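Side-chain contacts in restriction endonuclease Hpy99I (Helicobacter pylori, PDB 3GOX), which cleaves double-stranded DNA at a specific pseudopalindromic recognition sequence, as a type II restriction endonuclease of the beta-beta-alpha-metal group: residues S42-F47 with L53-F58; T69-D74 with R100-P105; N79-L84 with R108-N113; D158-H161 with G166-W169. All coordinates share one frame; numbering follows the deposited sequence. Where two conformers were deposited one is given.

Contact 1: residues S42-F47 with L53-F58; sequences SAMVLF and LKRVDF
Val45 and Val56 meet methyl to methyl on the buried side of this strand pair, with Val45 CG2 4.1 Å from Val56 CG2. The same Val56 methyl touches the edge of the Phe47 ring at CE2, also 4.1 Å away, while Val45 CG1 lies over a face of that ring near its rim. Leu61 packs on both valines, and Val18 adds to Val45. At one end, Phe58 CE1 comes to 3.9 Å from Ala43 CB. Strands 42-47 and 52-57 form a beta hairpin at one side of the antiparallel sheet of the SH3-like domain. Four backbone bonds join the hydrogen-bonded pairs Ala43-Val56 and Val45-Lys54, with Val45 N reaching Lys54 O at 2.8 Å.

The side carrying Ser42, Met44, Leu46, Leu53 and Arg55 is more open to solvent, its residues partly or fully exposed. The bend at chi2 (-61°) sets Met44 SD over the centre of one guanidinium face of Arg55, 3.4 Å from Arg55 CZ; another at chi3 lays CE near Arg55 N. Arg55 NH1 is hydrogen-bonded to Asn39 OD1, and Ser42 OG to Asn39 O. Leu53 CD2 rests on the partner backbone, 3.4 Å from Val45 O.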
# COMPACT_ATOMS: atom_id res chain seq x y z
N SER A 42 24.67 15.96 -31.80
CA SER A 42 23.50 15.08 -31.76
C SER A 42 23.67 14.01 -30.68
O SER A 42 24.79 13.51 -30.45
CB SER A 42 23.28 14.41 -33.10
OG SER A 42 24.38 13.58 -33.41
N ALA A 43 22.56 13.65 -30.03
CA ALA A 43 22.58 12.75 -28.90
C ALA A 43 21.65 11.59 -29.21
O ALA A 43 20.65 11.76 -29.93
CB ALA A 43 22.10 13.48 -27.66
N MET A 44 22.00 10.43 -28.68
CA MET A 44 21.07 9.30 -28.60
C MET A 44 20.34 9.45 -27.27
O MET A 44 20.99 9.42 -26.22
CB MET A 44 21.80 7.97 -28.65
CG MET A 44 22.54 7.74 -29.96
SD MET A 44 21.43 7.73 -31.41
CE MET A 44 20.23 6.47 -30.98
N VAL A 45 19.02 9.64 -27.33
CA VAL A 45 18.22 9.93 -26.14
C VAL A 45 17.26 8.77 -25.90
O VAL A 45 16.56 8.35 -26.82
CB VAL A 45 17.38 11.20 -26.35
CG1 VAL A 45 16.56 11.51 -25.10
CG2 VAL A 45 18.24 12.39 -26.71
N LEU A 46 17.22 8.26 -24.68
CA LEU A 46 16.16 7.30 -24.28
C LEU A 46 15.01 8.10 -23.72
O LEU A 46 15.11 8.66 -22.61
CB LEU A 46 16.65 6.30 -23.23
CG LEU A 46 15.58 5.34 -22.71
CD1 LEU A 46 15.02 4.50 -23.85
CD2 LEU A 46 16.17 4.44 -21.64
N PHE A 47 13.92 8.13 -24.48
CA PHE A 47 12.69 8.74 -23.99
C PHE A 47 11.97 7.71 -23.13
O PHE A 47 11.60 6.63 -23.58
CB PHE A 47 11.87 9.26 -25.15
CG PHE A 47 12.43 10.50 -25.74
CD1 PHE A 47 12.30 11.70 -25.05
CD2 PHE A 47 13.14 10.49 -26.93
CE1 PHE A 47 12.84 12.86 -25.56
CE2 PHE A 47 13.68 11.65 -27.45
CZ PHE A 47 13.54 12.84 -26.76
N LEU A 53 14.62 4.85 -28.02
CA LEU A 53 15.95 5.44 -28.13
C LEU A 53 16.01 6.09 -29.51
O LEU A 53 15.84 5.41 -30.52
CB LEU A 53 17.05 4.36 -27.98
CG LEU A 53 18.12 4.57 -26.90
CD1 LEU A 53 19.14 3.44 -26.87
CD2 LEU A 53 18.82 5.88 -27.06
N LYS A 54 16.23 7.41 -29.54
CA LYS A 54 16.21 8.16 -30.79
C LYS A 54 17.43 9.04 -30.92
O LYS A 54 17.92 9.58 -29.93
CB LYS A 54 14.97 9.07 -30.82
CG LYS A 54 13.67 8.31 -31.07
CD LYS A 54 12.47 9.23 -31.02
CE LYS A 54 12.38 10.11 -32.26
NZ LYS A 54 11.91 9.38 -33.48
N ARG A 55 17.90 9.21 -32.16
CA ARG A 55 18.92 10.20 -32.48
C ARG A 55 18.29 11.58 -32.64
O ARG A 55 17.39 11.76 -33.47
CB ARG A 55 19.68 9.84 -33.77
CG ARG A 55 20.83 10.79 -34.01
CD ARG A 55 21.78 10.31 -35.09
NE ARG A 55 22.57 9.14 -34.71
CZ ARG A 55 23.51 9.10 -33.76
NH1 ARG A 55 23.80 10.17 -33.02
NH2 ARG A 55 24.16 7.97 -33.53
N VAL A 56 18.77 12.55 -31.86
CA VAL A 56 18.15 13.88 -31.81
C VAL A 56 19.22 14.97 -31.88
O VAL A 56 20.20 14.93 -31.14
CB VAL A 56 17.32 14.09 -30.51
CG1 VAL A 56 16.57 15.42 -30.60
CG2 VAL A 56 16.32 12.91 -30.29
N ASP A 57 19.03 15.96 -32.75
CA ASP A 57 19.91 17.12 -32.75
C ASP A 57 19.81 17.92 -31.44
O ASP A 57 18.72 18.07 -30.88
CB ASP A 57 19.59 18.05 -33.94
CG ASP A 57 20.39 17.71 -35.16
OD1 ASP A 57 20.08 16.68 -35.79
OD2 ASP A 57 21.35 18.46 -35.47
N PHE A 58 20.94 18.45 -30.97
CA PHE A 58 20.95 19.21 -29.71
C PHE A 58 19.93 20.35 -29.72
O PHE A 58 19.35 20.67 -28.68
CB PHE A 58 22.34 19.81 -29.43
CG PHE A 58 23.36 18.85 -28.83
CD1 PHE A 58 23.20 17.48 -28.88
CD2 PHE A 58 24.52 19.37 -28.26
CE1 PHE A 58 24.19 16.64 -28.35
CE2 PHE A 58 25.50 18.53 -27.72
CZ PHE A 58 25.33 17.17 -27.78

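Contact 2: residues T69-D74 with R100-P105; sequences TGKGYD and RKTTRP. With nucleotides of chain D; nucleotides of chain C.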
# COMPACT_ATOMS: atom_id res chain seq x y z
N THR A 69 11.90 19.66 -9.94
CA THR A 69 10.58 19.22 -10.38
C THR A 69 9.94 18.47 -9.22
O THR A 69 10.64 17.99 -8.32
CB THR A 69 10.62 18.28 -11.63
OG1 THR A 69 11.16 17.01 -11.26
CG2 THR A 69 11.44 18.89 -12.77
N GLY A 70 8.61 18.38 -9.23
CA GLY A 70 7.84 17.62 -8.25
C GLY A 70 7.39 18.48 -7.10
O GLY A 70 7.22 19.70 -7.25
N LYS A 71 7.22 17.87 -5.95
CA LYS A 71 6.76 18.58 -4.78
C LYS A 71 7.62 19.81 -4.50
O LYS A 71 8.84 19.72 -4.40
CB LYS A 71 6.77 17.66 -3.56
CG LYS A 71 6.29 18.34 -2.28
CD LYS A 71 6.24 17.39 -1.09
CE LYS A 71 4.87 16.75 -0.98
NZ LYS A 71 4.75 15.90 0.24
N GLY A 72 6.97 20.96 -4.39
CA GLY A 72 7.65 22.22 -4.10
C GLY A 72 7.93 23.06 -5.33
O GLY A 72 8.48 24.17 -5.22
N TYR A 73 7.57 22.53 -6.50
CA TYR A 73 7.88 23.15 -7.80
C TYR A 73 6.64 23.26 -8.70
O TYR A 73 5.61 22.67 -8.40
CB TYR A 73 9.04 22.41 -8.51
CG TYR A 73 10.29 22.37 -7.66
CD1 TYR A 73 11.18 23.42 -7.66
CD2 TYR A 73 10.55 21.30 -6.80
CE1 TYR A 73 12.31 23.42 -6.85
CE2 TYR A 73 11.68 21.29 -5.99
CZ TYR A 73 12.55 22.36 -6.01
OH TYR A 73 13.69 22.40 -5.22
N ASP A 74 6.78 24.03 -9.77
CA ASP A 74 5.69 24.35 -10.71
C ASP A 74 5.31 23.19 -11.61
O ASP A 74 4.16 23.11 -12.08
CB ASP A 74 6.09 25.53 -11.62
CG ASP A 74 5.87 26.91 -10.98
OD1 ASP A 74 5.54 27.01 -9.79
OD2 ASP A 74 6.06 27.91 -11.71
N ARG A 100 2.05 20.18 3.69
CA ARG A 100 2.11 20.39 2.24
C ARG A 100 1.35 19.29 1.51
O ARG A 100 1.30 18.14 1.96
CB ARG A 100 3.56 20.42 1.75
CG ARG A 100 4.44 21.41 2.48
CD ARG A 100 5.90 21.25 2.10
NE ARG A 100 6.41 19.93 2.44
CZ ARG A 100 7.61 19.45 2.07
NH1 ARG A 100 8.45 20.19 1.35
NH2 ARG A 100 7.96 18.22 2.43
N LYS A 101 0.76 19.64 0.36
CA LYS A 101 -0.05 18.69 -0.39
C LYS A 101 0.79 17.88 -1.35
O LYS A 101 1.71 18.37 -2.01
CB LYS A 101 -1.18 19.40 -1.13
CG LYS A 101 -2.18 20.12 -0.22
CD LYS A 101 -2.91 19.18 0.75
CE LYS A 101 -3.77 19.95 1.73
NZ LYS A 101 -4.42 19.04 2.73
N THR A 102 0.47 16.60 -1.40
CA THR A 102 1.14 15.63 -2.23
C THR A 102 0.15 15.24 -3.33
O THR A 102 -1.02 15.00 -3.06
CB THR A 102 1.54 14.38 -1.42
OG1 THR A 102 2.17 14.79 -0.18
CG2 THR A 102 2.49 13.47 -2.22
N THR A 103 0.63 15.23 -4.57
CA THR A 103 -0.15 14.81 -5.72
C THR A 103 0.22 13.38 -6.10
O THR A 103 1.31 12.90 -5.76
CB THR A 103 0.07 15.76 -6.91
OG1 THR A 103 1.47 15.85 -7.22
CG2 THR A 103 -0.45 17.16 -6.59
N ARG A 104 -0.68 12.68 -6.78
CA ARG A 104 -0.38 11.34 -7.27
C ARG A 104 0.84 11.41 -8.19
O ARG A 104 1.05 12.43 -8.84
CB ARG A 104 -1.58 10.75 -8.03
CG ARG A 104 -2.85 10.52 -7.24
CD ARG A 104 -3.79 9.69 -8.05
NE ARG A 104 -5.09 9.47 -7.44
CZ ARG A 104 -5.43 8.47 -6.62
NH1 ARG A 104 -4.53 7.60 -6.20
NH2 ARG A 104 -6.67 8.38 -6.18
N PRO A 105 1.62 10.33 -8.27
CA PRO A 105 2.81 10.36 -9.16
C PRO A 105 2.45 10.26 -10.64
O PRO A 105 3.29 10.63 -11.48
CB PRO A 105 3.60 9.14 -8.71
CG PRO A 105 2.57 8.19 -8.18
CD PRO A 105 1.52 9.06 -7.53
P DT D 5 5.02 8.49 -5.01
OP1 DT D 5 5.99 8.01 -6.04
OP2 DT D 5 4.32 9.77 -5.21
O5' DT D 5 3.92 7.35 -4.87
C5' DT D 5 4.29 5.97 -4.85
C4' DT D 5 3.13 5.14 -4.38
O4' DT D 5 2.82 5.49 -3.02
C3' DT D 5 1.84 5.40 -5.16
O3' DT D 5 1.74 4.42 -6.19
C2' DT D 5 0.74 5.27 -4.12
C1' DT D 5 1.47 5.18 -2.78
N1 DT D 5 1.02 6.07 -1.70
C2 DT D 5 0.66 5.48 -0.51
O2 DT D 5 0.64 4.27 -0.35
N3 DT D 5 0.34 6.37 0.49
C4 DT D 5 0.33 7.74 0.41
O4 DT D 5 0.05 8.41 1.41
C5 DT D 5 0.68 8.29 -0.88
C7 DT D 5 0.69 9.78 -1.07
C6 DT D 5 1.00 7.43 -1.86
P DG D 4 5.95 12.38 0.91
OP1 DG D 4 6.27 13.62 0.15
OP2 DG D 4 4.77 12.36 1.82
O5' DG D 4 5.81 11.20 -0.15
C5' DG D 4 6.95 10.76 -0.88
C4' DG D 4 6.66 9.47 -1.62
O4' DG D 4 6.29 8.44 -0.67
C3' DG D 4 5.53 9.50 -2.64
O3' DG D 4 5.78 8.47 -3.60
C2' DG D 4 4.33 9.15 -1.78
C1' DG D 4 4.91 8.09 -0.85
N9 DG D 4 4.30 8.02 0.48
C8 DG D 4 4.00 9.06 1.32
N7 DG D 4 3.52 8.67 2.47
C5 DG D 4 3.49 7.28 2.38
C6 DG D 4 3.08 6.30 3.32
O6 DG D 4 2.67 6.46 4.48
N1 DG D 4 3.19 5.02 2.81
C2 DG D 4 3.65 4.70 1.55
N2 DG D 4 3.67 3.40 1.23
N3 DG D 4 4.05 5.61 0.67
C4 DG D 4 3.95 6.87 1.15
P DT C 2 -7.66 18.03 2.32
OP1 DT C 2 -7.47 18.93 3.49
OP2 DT C 2 -6.52 17.77 1.41
O5' DT C 2 -8.19 16.63 2.86
C5' DT C 2 -9.31 16.57 3.75
C4' DT C 2 -9.85 15.16 3.81
O4' DT C 2 -10.26 14.72 2.50
C3' DT C 2 -8.87 14.09 4.27
O3' DT C 2 -8.75 14.12 5.70
C2' DT C 2 -9.54 12.83 3.77
C1' DT C 2 -10.13 13.30 2.43
N1 DT C 2 -9.30 12.98 1.26
C2 DT C 2 -9.32 11.69 0.79
O2 DT C 2 -9.99 10.80 1.31
N3 DT C 2 -8.53 11.46 -0.31
C4 DT C 2 -7.74 12.38 -0.97
O4 DT C 2 -7.09 12.03 -1.95
C5 DT C 2 -7.75 13.71 -0.42
C7 DT C 2 -6.92 14.77 -1.06
C6 DT C 2 -8.52 13.94 0.65
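The polar part of this contact centres on Lys71, whose NZ donates to Thr102 OG1 at 2.8 Å and to the phosphate oxygen OP1 of DG4 in chain D at 2.7 Å. Asp96 gives the same ammonium a salt bridge, so a protein hydroxyl, a carboxylate and the DNA backbone all fix its position. The lysine runs extended as far as CD and then turns at chi3 (-91°), which swings NZ over to the threonine.

The aliphatic chain supplies the packing. Lys71 CD sits above the centre of one face of the Arg100 guanidinium, 4.0 Å from Arg100 NH2, the two side chains crossing at about a right angle. Lys71 CE passes 3.7 Å from Lys101 O.

Among the charges, Lys71 NZ and Arg100 NH2 approach to 4.5 Å, but Asp96 bridges both residues and the DNA phosphate lies beside the lysine. Lys101 leaves its strand on the side away from the loop, and its NZ hydrogen-bonds OP2 of DT2 in chain C at 2.8 Å, OP1 more weakly, and also Thr95. Lysines of the His-Me finger endonuclease beta4-alpha2 domain, from loop and strand, thus grip phosphates of both DNA strands.

Lys71 is presented by a type II beta turn from Gly70 to Tyr73, between strands 61-63 and 75-77. Thr102 lies on strand 101-103 and Arg100 just before it; the strand pairs antiparallel with 92-95 and leads on to helix 108-115.

Contact 3: residues N79-L84 with R108-N113; sequences NICHIL and RECRKN. With ZN (zinc ion), chain E; nucleotides of chain D.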
# COMPACT_ATOMS: atom_id res chain seq x y z
N ASN A 79 5.14 9.55 -13.63
CA ASN A 79 5.86 8.29 -13.49
C ASN A 79 5.48 7.22 -14.49
O ASN A 79 6.09 6.14 -14.48
CB ASN A 79 5.74 7.73 -12.07
CG ASN A 79 4.39 7.08 -11.82
OD1 ASN A 79 3.38 7.61 -12.22
ND2 ASN A 79 4.39 5.94 -11.16
N ILE A 80 4.50 7.50 -15.34
CA ILE A 80 4.13 6.57 -16.40
C ILE A 80 4.63 7.16 -17.71
O ILE A 80 5.66 6.73 -18.23
CB ILE A 80 2.60 6.26 -16.40
CG1 ILE A 80 2.17 5.74 -15.02
CG2 ILE A 80 2.26 5.27 -17.49
CD1 ILE A 80 2.85 4.51 -14.55
N CYS A 81 4.00 8.21 -18.19
CA CYS A 81 4.38 8.78 -19.48
C CYS A 81 5.72 9.54 -19.44
O CYS A 81 6.33 9.78 -20.48
CB CYS A 81 3.27 9.69 -20.03
SG CYS A 81 2.90 11.23 -19.09
N HIS A 82 6.17 9.93 -18.25
CA HIS A 82 7.43 10.68 -18.13
C HIS A 82 7.44 11.88 -19.07
O HIS A 82 8.42 12.18 -19.76
CB HIS A 82 8.67 9.77 -18.28
CG HIS A 82 8.99 8.99 -17.05
ND1 HIS A 82 8.35 7.81 -16.72
CD2 HIS A 82 9.84 9.25 -16.02
CE1 HIS A 82 8.81 7.37 -15.55
NE2 HIS A 82 9.71 8.23 -15.10
N ILE A 83 6.34 12.62 -19.05
CA ILE A 83 6.23 13.94 -19.66
C ILE A 83 6.22 14.93 -18.51
O ILE A 83 5.62 14.65 -17.44
CB ILE A 83 4.96 14.05 -20.53
CG1 ILE A 83 5.06 13.06 -21.69
CG2 ILE A 83 4.72 15.49 -21.01
CD1 ILE A 83 3.76 12.89 -22.48
N LEU A 84 6.91 16.04 -18.71
CA LEU A 84 6.97 17.12 -17.73
C LEU A 84 5.72 17.98 -17.90
O LEU A 84 5.48 18.49 -19.01
CB LEU A 84 8.25 17.95 -17.95
CG LEU A 84 8.50 19.13 -17.02
CD1 LEU A 84 8.84 18.64 -15.62
CD2 LEU A 84 9.62 20.01 -17.65
N ARG A 108 -3.14 13.11 -14.59
CA ARG A 108 -4.56 12.84 -14.79
C ARG A 108 -4.81 11.99 -16.04
O ARG A 108 -5.68 11.13 -16.01
CB ARG A 108 -5.36 14.14 -14.84
CG ARG A 108 -5.34 14.93 -13.54
CD ARG A 108 -6.11 16.24 -13.70
NE ARG A 108 -5.69 17.25 -12.73
CZ ARG A 108 -6.20 17.40 -11.50
NH1 ARG A 108 -7.17 16.60 -11.07
NH2 ARG A 108 -5.73 18.36 -10.70
N GLU A 109 -4.09 12.23 -17.12
CA GLU A 109 -4.28 11.43 -18.34
C GLU A 109 -3.92 9.96 -18.10
O GLU A 109 -4.66 9.07 -18.50
CB GLU A 109 -3.48 12.01 -19.51
CG GLU A 109 -4.03 13.34 -20.00
CD GLU A 109 -5.49 13.26 -20.36
OE1 GLU A 109 -5.85 12.41 -21.22
OE2 GLU A 109 -6.29 14.04 -19.79
N CYS A 110 -2.79 9.70 -17.45
CA CYS A 110 -2.35 8.33 -17.22
C CYS A 110 -3.24 7.64 -16.18
O CYS A 110 -3.43 6.43 -16.23
CB CYS A 110 -0.87 8.28 -16.81
SG CYS A 110 0.28 8.68 -18.17
N ARG A 111 -3.84 8.41 -15.26
CA ARG A 111 -4.75 7.84 -14.27
C ARG A 111 -6.02 7.30 -14.92
O ARG A 111 -6.65 6.40 -14.36
CB ARG A 111 -5.13 8.85 -13.20
CG ARG A 111 -4.02 9.18 -12.19
CD ARG A 111 -3.61 8.05 -11.25
NE ARG A 111 -4.74 7.49 -10.53
CZ ARG A 111 -4.66 6.44 -9.72
NH1 ARG A 111 -3.50 5.87 -9.44
NH2 ARG A 111 -5.77 5.99 -9.15
N LYS A 112 -6.40 7.82 -16.09
CA LYS A 112 -7.60 7.30 -16.78
C LYS A 112 -7.49 5.80 -17.09
O LYS A 112 -8.45 5.05 -16.94
CB LYS A 112 -7.84 8.06 -18.08
CG LYS A 112 -8.29 9.48 -17.85
CD LYS A 112 -8.57 10.19 -19.17
CE LYS A 112 -8.94 11.66 -18.97
NZ LYS A 112 -8.71 12.48 -20.21
N ASN A 113 -6.29 5.39 -17.47
CA ASN A 113 -6.00 4.01 -17.81
C ASN A 113 -5.80 3.13 -16.57
O ASN A 113 -6.06 1.93 -16.60
CB ASN A 113 -4.76 3.98 -18.70
CG ASN A 113 -4.90 4.89 -19.91
OD1 ASN A 113 -4.27 5.96 -19.99
ND2 ASN A 113 -5.79 4.51 -20.81
ZN ZN E . 1.31 10.66 -17.47
P DG D 7 -4.77 2.13 -7.82
OP1 DG D 7 -4.80 1.29 -9.04
OP2 DG D 7 -4.68 3.61 -7.95
O5' DG D 7 -6.07 1.80 -6.98
C5' DG D 7 -6.31 0.48 -6.53
C4' DG D 7 -7.49 0.44 -5.59
O4' DG D 7 -7.24 1.35 -4.49
C3' DG D 7 -8.83 0.88 -6.17
O3' DG D 7 -9.87 0.23 -5.44
C2' DG D 7 -8.84 2.37 -5.88
C1' DG D 7 -8.16 2.44 -4.52
N9 DG D 7 -7.41 3.68 -4.28
C8 DG D 7 -6.82 4.48 -5.23
N7 DG D 7 -6.28 5.56 -4.73
C5 DG D 7 -6.53 5.47 -3.37
C6 DG D 7 -6.21 6.37 -2.31
O6 DG D 7 -5.66 7.47 -2.38
N1 DG D 7 -6.62 5.88 -1.08
C2 DG D 7 -7.28 4.69 -0.88
N2 DG D 7 -7.59 4.39 0.40
N3 DG D 7 -7.60 3.85 -1.86
C4 DG D 7 -7.20 4.30 -3.07
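Cys81 holds SG between its backbone N and carbonyl carbon (chi1 66°), whereas Cys110 has SG beside N and anti to the carbonyl carbon (chi1 -71°); these two rotations bring both sulfurs to one zinc ion. Both Cys81 SG and Cys110 SG lie 2.3 Å from the zinc, and the sulfurs are 3.8 Å apart. Ile80 CB rests 3.8 Å from Cys110 SG, adding direct van der Waals contact to the metal link.

Cys78 and Cys107 complete a four-cysteine site built from two CxxC pairs, one in the loop ahead of strand 84-86 and the other at the N-terminal part of helix 108-115, with Cys107 just ahead and Cys110 on it. The zinc thus staples loop to helix, the direct contact between these two segments being small.

His82 turns its ring back so that ND1 bonds Ile80 O at 3.3 Å; the oxygen lies in the ring plane, but ND1 stands above the carbonyl plane. Its NE2 bonds Thr152 of the second subunit. Arg111 faces the DNA: NH1 and NH2 both donate to OP2 of DG7 in chain D, at 3.0 Å and 2.9 Å, with the oxygen at the guanidinium edge. Asp115 forms a salt bridge with NH2.

Contact 4: residues D158-H161 with G166-W169; sequences DHNH and GREW. With NA (sodium ion), chain G; nucleotides of chain D.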
# COMPACT_ATOMS: atom_id res chain seq x y z
N ASP A 158 -14.56 -3.66 -3.48
CA ASP A 158 -13.61 -3.88 -4.57
C ASP A 158 -14.37 -4.21 -5.87
O ASP A 158 -15.43 -4.82 -5.84
CB ASP A 158 -12.64 -4.98 -4.17
CG ASP A 158 -11.69 -5.37 -5.26
OD1 ASP A 158 -11.12 -4.47 -5.95
OD2 ASP A 158 -11.46 -6.59 -5.40
N HIS A 159 -13.84 -3.76 -7.01
CA HIS A 159 -14.45 -4.03 -8.31
C HIS A 159 -13.39 -4.26 -9.39
O HIS A 159 -12.22 -3.85 -9.24
CB HIS A 159 -15.42 -2.89 -8.70
CG HIS A 159 -14.75 -1.72 -9.34
ND1 HIS A 159 -14.05 -0.77 -8.63
CD2 HIS A 159 -14.68 -1.34 -10.64
CE1 HIS A 159 -13.57 0.13 -9.46
NE2 HIS A 159 -13.93 -0.19 -10.69
N ASN A 160 -13.81 -4.94 -10.45
CA ASN A 160 -12.97 -5.15 -11.62
C ASN A 160 -13.06 -3.93 -12.54
O ASN A 160 -14.14 -3.58 -13.04
CB ASN A 160 -13.38 -6.44 -12.34
CG ASN A 160 -12.50 -6.76 -13.54
OD1 ASN A 160 -12.45 -6.00 -14.49
ND2 ASN A 160 -11.81 -7.89 -13.50
N HIS A 161 -11.93 -3.28 -12.78
CA HIS A 161 -11.92 -2.05 -13.59
C HIS A 161 -11.76 -2.28 -15.10
O HIS A 161 -11.58 -1.32 -15.86
CB HIS A 161 -10.88 -1.05 -13.07
CG HIS A 161 -9.47 -1.52 -13.16
ND1 HIS A 161 -8.62 -1.54 -12.07
CD2 HIS A 161 -8.74 -1.96 -14.21
CE1 HIS A 161 -7.44 -1.99 -12.44
NE2 HIS A 161 -7.48 -2.26 -13.74
N GLY A 166 -18.63 -5.76 -9.65
CA GLY A 166 -18.15 -5.99 -8.30
C GLY A 166 -17.35 -7.27 -8.14
O GLY A 166 -17.57 -8.26 -8.83
N ARG A 167 -16.39 -7.23 -7.22
CA ARG A 167 -15.74 -8.43 -6.72
C ARG A 167 -16.31 -8.65 -5.32
O ARG A 167 -17.50 -8.93 -5.22
CB ARG A 167 -14.22 -8.30 -6.81
CG ARG A 167 -13.77 -8.13 -8.26
CD ARG A 167 -12.32 -8.49 -8.52
NE ARG A 167 -11.43 -7.42 -8.08
CZ ARG A 167 -10.56 -6.76 -8.84
NH1 ARG A 167 -10.39 -7.06 -10.12
NH2 ARG A 167 -9.84 -5.79 -8.30
N GLU A 168 -15.52 -8.50 -4.27
CA GLU A 168 -16.00 -8.71 -2.89
C GLU A 168 -15.66 -7.54 -1.99
O GLU A 168 -14.85 -6.66 -2.34
CB GLU A 168 -15.42 -10.01 -2.30
CG GLU A 168 -15.82 -11.25 -3.10
CD GLU A 168 -15.10 -12.53 -2.69
OE1 GLU A 168 -14.62 -12.63 -1.54
OE2 GLU A 168 -15.06 -13.46 -3.52
N TRP A 169 -16.30 -7.54 -0.82
CA TRP A 169 -15.91 -6.70 0.29
C TRP A 169 -14.60 -7.24 0.84
O TRP A 169 -14.52 -8.40 1.25
CB TRP A 169 -16.99 -6.67 1.38
CG TRP A 169 -18.17 -5.83 1.00
CD1 TRP A 169 -19.31 -6.25 0.37
CD2 TRP A 169 -18.32 -4.42 1.22
NE1 TRP A 169 -20.16 -5.19 0.19
CE2 TRP A 169 -19.58 -4.05 0.71
CE3 TRP A 169 -17.52 -3.44 1.82
CZ2 TRP A 169 -20.06 -2.74 0.76
CZ3 TRP A 169 -17.99 -2.14 1.87
CH2 TRP A 169 -19.25 -1.80 1.35
NA NA G . -10.01 -2.48 -6.03
P DA D 8 -11.39 0.25 -5.98
OP1 DA D 8 -11.68 -1.09 -6.58
OP2 DA D 8 -11.62 1.48 -6.79
O5' DA D 8 -12.24 0.35 -4.64
C5' DA D 8 -12.90 1.56 -4.26
C4' DA D 8 -12.30 2.11 -2.99
O4' DA D 8 -11.13 2.89 -3.29
C3' DA D 8 -13.21 3.06 -2.23
O3' DA D 8 -14.08 2.29 -1.39
C2' DA D 8 -12.22 3.87 -1.41
C1' DA D 8 -10.92 3.80 -2.22
N9 DA D 8 -10.47 5.07 -2.79
C8 DA D 8 -10.28 5.36 -4.12
N7 DA D 8 -9.82 6.58 -4.33
C5 DA D 8 -9.72 7.12 -3.06
C6 DA D 8 -9.29 8.38 -2.60
N6 DA D 8 -8.85 9.35 -3.41
N1 DA D 8 -9.31 8.60 -1.27
C2 DA D 8 -9.74 7.62 -0.46
N3 DA D 8 -10.16 6.39 -0.77
C4 DA D 8 -10.13 6.21 -2.10
O HOH W 1 -10.03 -2.41 -8.49
O HOH W 2 -10.35 -9.74 -11.48
O HOH W 3 -9.51 -4.70 -11.82
O HOH W 4 -7.71 -2.75 -6.35
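Arg167 reaches across the strand pair to Asp158, and its side chain follows the carboxylate almost from the start. CB lies 3.5 Å from Asp158 OD2, and CG passes 3.9 Å from the backbone N of Asn160. A bend at chi3 (-79°) turns the chain back, with CD 3.8 Å from Asp158 OD2. NE then donates to Asp158 OD2 at 2.8 Å in a nearly straight bond (175°), with the oxygen in the guanidinium plane although NE meets it from above the carboxylate plane. Arg167 NH2 donates to the syn lone pair of Asp158 OD1 at 3.0 Å, the oxygen tilted out of the guanidinium plane, completing a side-on grip in which the two flat groups are turned 48° apart. His159 O lies over one face of the guanidinium, towards its rim. At the tip, NH1 donates to a water that also accepts from His161 N.

Strands 155-159 and 166-171 form the beta hairpin of the beta-beta-alpha-metal motif, and the following helix 172-180 supplies its alpha element. Asp158 OD1 binds the sodium ion at 2.3 Å, Asn175 of that helix is a second protein ligand, and OP1 of DA8 in chain D coordinates at 2.2 Å. The sodium probably occupies the place of the divalent cofactor. A water on the metal donates to His159 O, and His159 ND1 makes a weak hydrogen bond to the same phosphate oxygen at 3.1 Å, while its NE2 is held by Val117 O. Tyr194 OH of the second subunit hydrogen-bonds Asp158 OD2, and Asp183 gives Arg167 NH2 a further salt bridge.

From the N terminus, contact 1 closes a short hairpin loop within the SH3-like domain and is complete before the others begin. Contacts 2 and 3 cross: residues 69-74 and 79-84 come first, and their partners 100-105 and 108-113 follow in the same order, binding the loops on either side of strand 75-77 to strand 101-103 and the helix after it. The two touch directly, Pro105 O lying 3.0 Å from Asn79 N. Contact 4 stands in series after them and closes the hairpin of the metal-binding motif, its centre about 44 Å from that of contact 1. Contacts 2, 3 and 4 all touch the second subunit.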